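Local coordinates for protein alpha-1,2-Mannosidase (Trichoderma reesei, PDB 1HCU) that probably trims alpha-1,2-linked mannose residues from high-mannose N-glycans as a calcium-dependent glycosyl hydrolase of family 47, at residues S451-L463 with K480-I492. Numbering follows the deposited sequence.
Sequences SFWFAEALKYAYL and KFVFNTEAHPFSI. With CA (calcium ion), chain H.
K459 of helix 451-465 reaches the carbonyl of A487, at the tip of the beta hairpin formed by strands 481-483 and 489-491. Its chain leaves anti to the backbone N (chi1 171°) and then bends repeatedly, bringing NZ back to A455 O on a lone pair and across to A487 O, 2.8 Å away and 32° off that carbonyl plane; D63 adds a salt bridge. A487 CB sits 3.7 Å from Y460 CE2 and also packs against A455 O and E456 CG. Y460 turns its ring edge toward the face of F483, centroids 5.6 Å apart and planes at 54°, while L463 CD1 meets F483 CZ. The E456 and E486 side chains cross at about a right angle, their OE1 atoms 3.2 Å apart. Within the tip, N484 OD1 accepts from E486 N, closing an Asx turn, and from H488 N on the opposite face of its amide. T485 binds calcium through O and OG1, the latter also hydrogen-bonded to E249; E456 lies in the second shell, its OE2 hydrogen-bonded to metal-bound water 2. The ion probably offsets the negative charge gathered here, with E456 about 5 Å (side chain to side chain) from E393 and E486 about 6 Å from E100, both predicted active-site residues.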
loop_
_atom_site.group_PDB
_atom_site.type_symbol
_atom_site.label_atom_id
_atom_site.label_comp_id
_atom_site.label_asym_id
_atom_site.label_seq_id
_atom_site.Cartn_x
_atom_site.Cartn_y
_atom_site.Cartn_z
ATOM N N SER A 451 -10.798 3.546 -3.535
ATOM C CA SER A 451 -10.856 3.718 -2.090
ATOM C C SER A 451 -9.513 4.108 -1.457
ATOM O O SER A 451 -9.489 4.867 -0.485
ATOM C CB SER A 451 -11.418 2.449 -1.424
ATOM O OG SER A 451 -10.519 1.358 -1.508
ATOM N N PHE A 452 -8.398 3.608 -1.993
ATOM C CA PHE A 452 -7.101 3.961 -1.414
ATOM C C PHE A 452 -6.799 5.469 -1.516
ATOM O O PHE A 452 -5.850 5.968 -0.915
ATOM C CB PHE A 452 -5.972 3.115 -2.030
ATOM C CG PHE A 452 -5.961 3.091 -3.536
ATOM C CD1 PHE A 452 -5.697 4.243 -4.256
ATOM C CD2 PHE A 452 -6.178 1.899 -4.228
ATOM C CE1 PHE A 452 -5.642 4.221 -5.643
ATOM C CE2 PHE A 452 -6.126 1.865 -5.620
ATOM C CZ PHE A 452 -5.855 3.030 -6.331
ATOM N N TRP A 453 -7.615 6.195 -2.274
ATOM C CA TRP A 453 -7.440 7.640 -2.367
ATOM C C TRP A 453 -7.740 8.140 -0.950
ATOM O O TRP A 453 -6.994 8.946 -0.393
ATOM C CB TRP A 453 -8.427 8.222 -3.374
ATOM C CG TRP A 453 -8.555 9.721 -3.365
ATOM C CD1 TRP A 453 -9.699 10.436 -3.158
ATOM C CD2 TRP A 453 -7.526 10.686 -3.637
ATOM N NE1 TRP A 453 -9.452 11.783 -3.287
ATOM C CE2 TRP A 453 -8.127 11.964 -3.581
ATOM C CE3 TRP A 453 -6.157 10.594 -3.926
ATOM C CZ2 TRP A 453 -7.408 13.143 -3.805
ATOM C CZ3 TRP A 453 -5.441 11.765 -4.147
ATOM C CH2 TRP A 453 -6.071 13.026 -4.085
ATOM N N PHE A 454 -8.819 7.623 -0.363
ATOM C CA PHE A 454 -9.225 7.982 0.993
ATOM C C PHE A 454 -8.265 7.467 2.060
ATOM O O PHE A 454 -7.860 8.206 2.959
ATOM C CB PHE A 454 -10.609 7.407 1.329
ATOM C CG PHE A 454 -11.747 8.120 0.672
ATOM C CD1 PHE A 454 -12.470 7.509 -0.348
ATOM C CD2 PHE A 454 -12.107 9.402 1.077
ATOM C CE1 PHE A 454 -13.532 8.161 -0.954
ATOM C CE2 PHE A 454 -13.169 10.064 0.477
ATOM C CZ PHE A 454 -13.883 9.445 -0.541
ATOM N N ALA A 455 -7.905 6.194 1.957
ATOM C CA ALA A 455 -7.045 5.568 2.948
ATOM C C ALA A 455 -5.563 5.895 2.912
ATOM O O ALA A 455 -4.926 6.007 3.959
ATOM C CB ALA A 455 -7.220 4.053 2.881
ATOM N N GLU A 456 -5.018 6.060 1.714
ATOM C CA GLU A 456 -3.584 6.276 1.583
ATOM C C GLU A 456 -3.064 7.619 1.092
ATOM O O GLU A 456 -2.359 8.320 1.807
ATOM C CB GLU A 456 -3.011 5.178 0.688
ATOM C CG GLU A 456 -3.351 3.763 1.122
ATOM C CD GLU A 456 -2.504 2.729 0.390
ATOM O OE1 GLU A 456 -3.036 2.031 -0.503
ATOM O OE2 GLU A 456 -1.300 2.629 0.705
ATOM N N ALA A 457 -3.375 7.961 -0.149
ATOM C CA ALA A 457 -2.891 9.212 -0.693
ATOM C C ALA A 457 -3.196 10.394 0.220
ATOM O O ALA A 457 -2.294 11.149 0.575
ATOM C CB ALA A 457 -3.474 9.445 -2.070
ATOM N N LEU A 458 -4.454 10.548 0.622
ATOM C CA LEU A 458 -4.836 11.674 1.478
ATOM C C LEU A 458 -4.306 11.553 2.910
ATOM O O LEU A 458 -4.083 12.557 3.588
ATOM C CB LEU A 458 -6.365 11.843 1.470
ATOM C CG LEU A 458 -6.958 12.319 0.129
ATOM C CD1 LEU A 458 -8.491 12.345 0.199
ATOM C CD2 LEU A 458 -6.437 13.717 -0.190
ATOM N N LYS A 459 -4.093 10.319 3.358
ATOM C CA LYS A 459 -3.577 10.051 4.695
ATOM C C LYS A 459 -2.098 10.462 4.793
ATOM O O LYS A 459 -1.722 11.228 5.670
ATOM C CB LYS A 459 -3.739 8.555 5.012
ATOM C CG LYS A 459 -3.058 8.092 6.294
ATOM C CD LYS A 459 -4.014 7.992 7.446
ATOM C CE LYS A 459 -4.422 6.550 7.755
ATOM N NZ LYS A 459 -5.253 5.889 6.706
ATOM N N TYR A 460 -1.258 9.959 3.893
ATOM C CA TYR A 460 0.158 10.315 3.943
ATOM C C TYR A 460 0.373 11.804 3.673
ATOM O O TYR A 460 1.203 12.436 4.327
ATOM C CB TYR A 460 0.974 9.469 2.955
ATOM C CG TYR A 460 1.095 8.004 3.354
ATOM C CD1 TYR A 460 1.684 7.631 4.567
ATOM C CD2 TYR A 460 0.592 6.997 2.531
ATOM C CE1 TYR A 460 1.760 6.285 4.946
ATOM C CE2 TYR A 460 0.667 5.655 2.898
ATOM C CZ TYR A 460 1.247 5.302 4.105
ATOM O OH TYR A 460 1.299 3.974 4.475
ATOM N N ALA A 461 -0.378 12.360 2.720
ATOM C CA ALA A 461 -0.257 13.773 2.383
ATOM C C ALA A 461 -0.555 14.644 3.608
ATOM O O ALA A 461 0.149 15.617 3.887
ATOM C CB ALA A 461 -1.209 14.127 1.242
ATOM N N TYR A 462 -1.592 14.272 4.346
ATOM C CA TYR A 462 -1.982 14.999 5.537
ATOM C C TYR A 462 -0.954 14.889 6.669
ATOM O O TYR A 462 -0.536 15.898 7.242
ATOM C CB TYR A 462 -3.320 14.475 6.034
ATOM C CG TYR A 462 -3.763 15.118 7.314
ATOM C CD1 TYR A 462 -4.206 16.435 7.329
ATOM C CD2 TYR A 462 -3.716 14.420 8.517
ATOM C CE1 TYR A 462 -4.591 17.047 8.503
ATOM C CE2 TYR A 462 -4.100 15.026 9.704
ATOM C CZ TYR A 462 -4.537 16.340 9.685
ATOM O OH TYR A 462 -4.932 16.953 10.843
ATOM N N LEU A 463 -0.554 13.660 6.984
ATOM C CA LEU A 463 0.390 13.407 8.064
ATOM C C LEU A 463 1.736 14.092 7.901
ATOM O O LEU A 463 2.394 14.422 8.891
ATOM C CB LEU A 463 0.600 11.893 8.240
ATOM C CG LEU A 463 -0.639 11.129 8.732
ATOM C CD1 LEU A 463 -0.356 9.621 8.767
ATOM C CD2 LEU A 463 -1.023 11.644 10.118
ATOM N N LYS A 480 4.784 3.221 18.308
ATOM C CA LYS A 480 3.722 2.449 18.923
ATOM C C LYS A 480 2.696 1.988 17.894
ATOM O O LYS A 480 1.776 1.241 18.228
ATOM C CB LYS A 480 3.054 3.260 20.035
ATOM C CG LYS A 480 4.034 3.705 21.115
ATOM C CD LYS A 480 3.325 4.058 22.412
ATOM C CE LYS A 480 2.796 2.803 23.099
ATOM N NZ LYS A 480 3.911 1.891 23.457
ATOM N N PHE A 481 2.859 2.426 16.646
ATOM C CA PHE A 481 1.950 2.027 15.568
ATOM C C PHE A 481 2.692 1.520 14.330
ATOM O O PHE A 481 3.885 1.778 14.157
ATOM C CB PHE A 481 1.019 3.184 15.174
ATOM C CG PHE A 481 -0.133 3.392 16.126
ATOM C CD1 PHE A 481 0.056 4.041 17.342
ATOM C CD2 PHE A 481 -1.400 2.889 15.825
ATOM C CE1 PHE A 481 -0.995 4.184 18.249
ATOM C CE2 PHE A 481 -2.458 3.028 16.726
ATOM C CZ PHE A 481 -2.253 3.675 17.941
ATOM N N VAL A 482 1.988 0.781 13.479
ATOM C CA VAL A 482 2.579 0.247 12.260
ATOM C C VAL A 482 1.556 0.301 11.145
ATOM O O VAL A 482 0.450 -0.218 11.293
ATOM C CB VAL A 482 2.997 -1.232 12.415
ATOM C CG1 VAL A 482 3.838 -1.660 11.209
ATOM C CG2 VAL A 482 3.763 -1.427 13.700
ATOM N N PHE A 483 1.928 0.916 10.025
ATOM C CA PHE A 483 1.014 1.018 8.893
ATOM C C PHE A 483 0.968 -0.282 8.089
ATOM O O PHE A 483 2.012 -0.856 7.740
ATOM C CB PHE A 483 1.416 2.160 7.957
ATOM C CG PHE A 483 1.213 3.539 8.533
ATOM C CD1 PHE A 483 2.277 4.235 9.100
ATOM C CD2 PHE A 483 -0.031 4.161 8.469
ATOM C CE1 PHE A 483 2.104 5.539 9.593
ATOM C CE2 PHE A 483 -0.213 5.458 8.957
ATOM C CZ PHE A 483 0.859 6.147 9.519
ATOM N N ASN A 484 -0.248 -0.747 7.806
ATOM C CA ASN A 484 -0.424 -1.953 7.017
ATOM C C ASN A 484 -0.239 -1.467 5.581
ATOM O O ASN A 484 -0.017 -0.279 5.359
ATOM C CB ASN A 484 -1.817 -2.571 7.259
ATOM C CG ASN A 484 -2.864 -2.121 6.249
ATOM O OD1 ASN A 484 -2.941 -0.950 5.877
ATOM N ND2 ASN A 484 -3.691 -3.060 5.819
ATOM N N THR A 485 -0.327 -2.359 4.609
ATOM C CA THR A 485 -0.107 -1.949 3.227
ATOM C C THR A 485 -1.124 -0.950 2.660
ATOM O O THR A 485 -0.853 -0.300 1.662
ATOM C CB THR A 485 -0.020 -3.187 2.317
ATOM O OG1 THR A 485 0.983 -2.966 1.330
ATOM C CG2 THR A 485 -1.348 -3.467 1.636
ATOM N N GLU A 486 -2.283 -0.819 3.297
ATOM C CA GLU A 486 -3.310 0.108 2.816
ATOM C C GLU A 486 -3.357 1.327 3.742
ATOM O O GLU A 486 -4.410 1.924 3.969
ATOM C CB GLU A 486 -4.682 -0.590 2.786
ATOM C CG GLU A 486 -5.776 0.164 2.035
ATOM C CD GLU A 486 -5.712 -0.033 0.520
ATOM O OE1 GLU A 486 -4.729 -0.621 0.022
ATOM O OE2 GLU A 486 -6.658 0.411 -0.174
ATOM N N ALA A 487 -2.203 1.667 4.296
ATOM C CA ALA A 487 -2.080 2.810 5.186
ATOM C C ALA A 487 -2.973 2.745 6.421
ATOM O O ALA A 487 -3.409 3.779 6.920
ATOM C CB ALA A 487 -2.360 4.093 4.412
ATOM N N HIS A 488 -3.255 1.541 6.911
ATOM C CA HIS A 488 -4.069 1.393 8.119
ATOM C C HIS A 488 -3.137 1.049 9.275
ATOM O O HIS A 488 -2.609 -0.055 9.348
ATOM C CB HIS A 488 -5.126 0.300 7.943
ATOM C CG HIS A 488 -6.103 0.588 6.847
ATOM N ND1 HIS A 488 -6.765 1.791 6.744
ATOM C CD2 HIS A 488 -6.507 -0.156 5.790
ATOM C CE1 HIS A 488 -7.532 1.779 5.668
ATOM N NE2 HIS A 488 -7.393 0.610 5.072
ATOM N N PRO A 489 -2.922 2.000 10.196
ATOM C CA PRO A 489 -2.045 1.822 11.358
ATOM C C PRO A 489 -2.594 0.946 12.486
ATOM O O PRO A 489 -3.682 1.199 12.993
ATOM C CB PRO A 489 -1.819 3.256 11.819
ATOM C CG PRO A 489 -3.161 3.875 11.565
ATOM C CD PRO A 489 -3.481 3.364 10.169
ATOM N N PHE A 490 -1.832 -0.068 12.884
ATOM C CA PHE A 490 -2.234 -0.969 13.969
ATOM C C PHE A 490 -1.311 -0.741 15.162
ATOM O O PHE A 490 -0.140 -0.407 14.978
ATOM C CB PHE A 490 -2.075 -2.433 13.540
ATOM C CG PHE A 490 -2.870 -2.809 12.336
ATOM C CD1 PHE A 490 -2.439 -3.837 11.505
ATOM C CD2 PHE A 490 -4.053 -2.147 12.032
ATOM C CE1 PHE A 490 -3.183 -4.199 10.378
ATOM C CE2 PHE A 490 -4.797 -2.495 10.923
ATOM C CZ PHE A 490 -4.365 -3.523 10.090
ATOM N N SER A 491 -1.819 -0.906 16.381
ATOM C CA SER A 491 -0.948 -0.758 17.555
ATOM C C SER A 491 -0.070 -2.001 17.556
ATOM O O SER A 491 -0.523 -3.071 17.145
ATOM C CB SER A 491 -1.750 -0.735 18.859
ATOM O OG SER A 491 -2.537 0.431 18.976
ATOM N N ILE A 492 1.176 -1.870 18.006
ATOM C CA ILE A 492 2.081 -3.018 18.055
ATOM C C ILE A 492 1.739 -3.876 19.274
ATOM O O ILE A 492 1.205 -3.377 20.261
ATOM C CB ILE A 492 3.558 -2.573 18.129
ATOM C CG1 ILE A 492 3.855 -1.949 19.497
ATOM C CG2 ILE A 492 3.842 -1.567 17.006
ATOM C CD1 ILE A 492 5.315 -1.624 19.723
HETATM CA CA CA H . 0.814 -0.719 -0.440
HETATM O O HOH W 1 0.589 1.901 2.844
HETATM O O HOH W 2 0.710 2.021 -0.791
HETATM O O HOH W 3 -0.793 -2.819 -1.493
HETATM O O HOH W 4 0.603 -0.828 -3.207
HETATM O O HOH W 5 3.327 -1.548 -1.096
#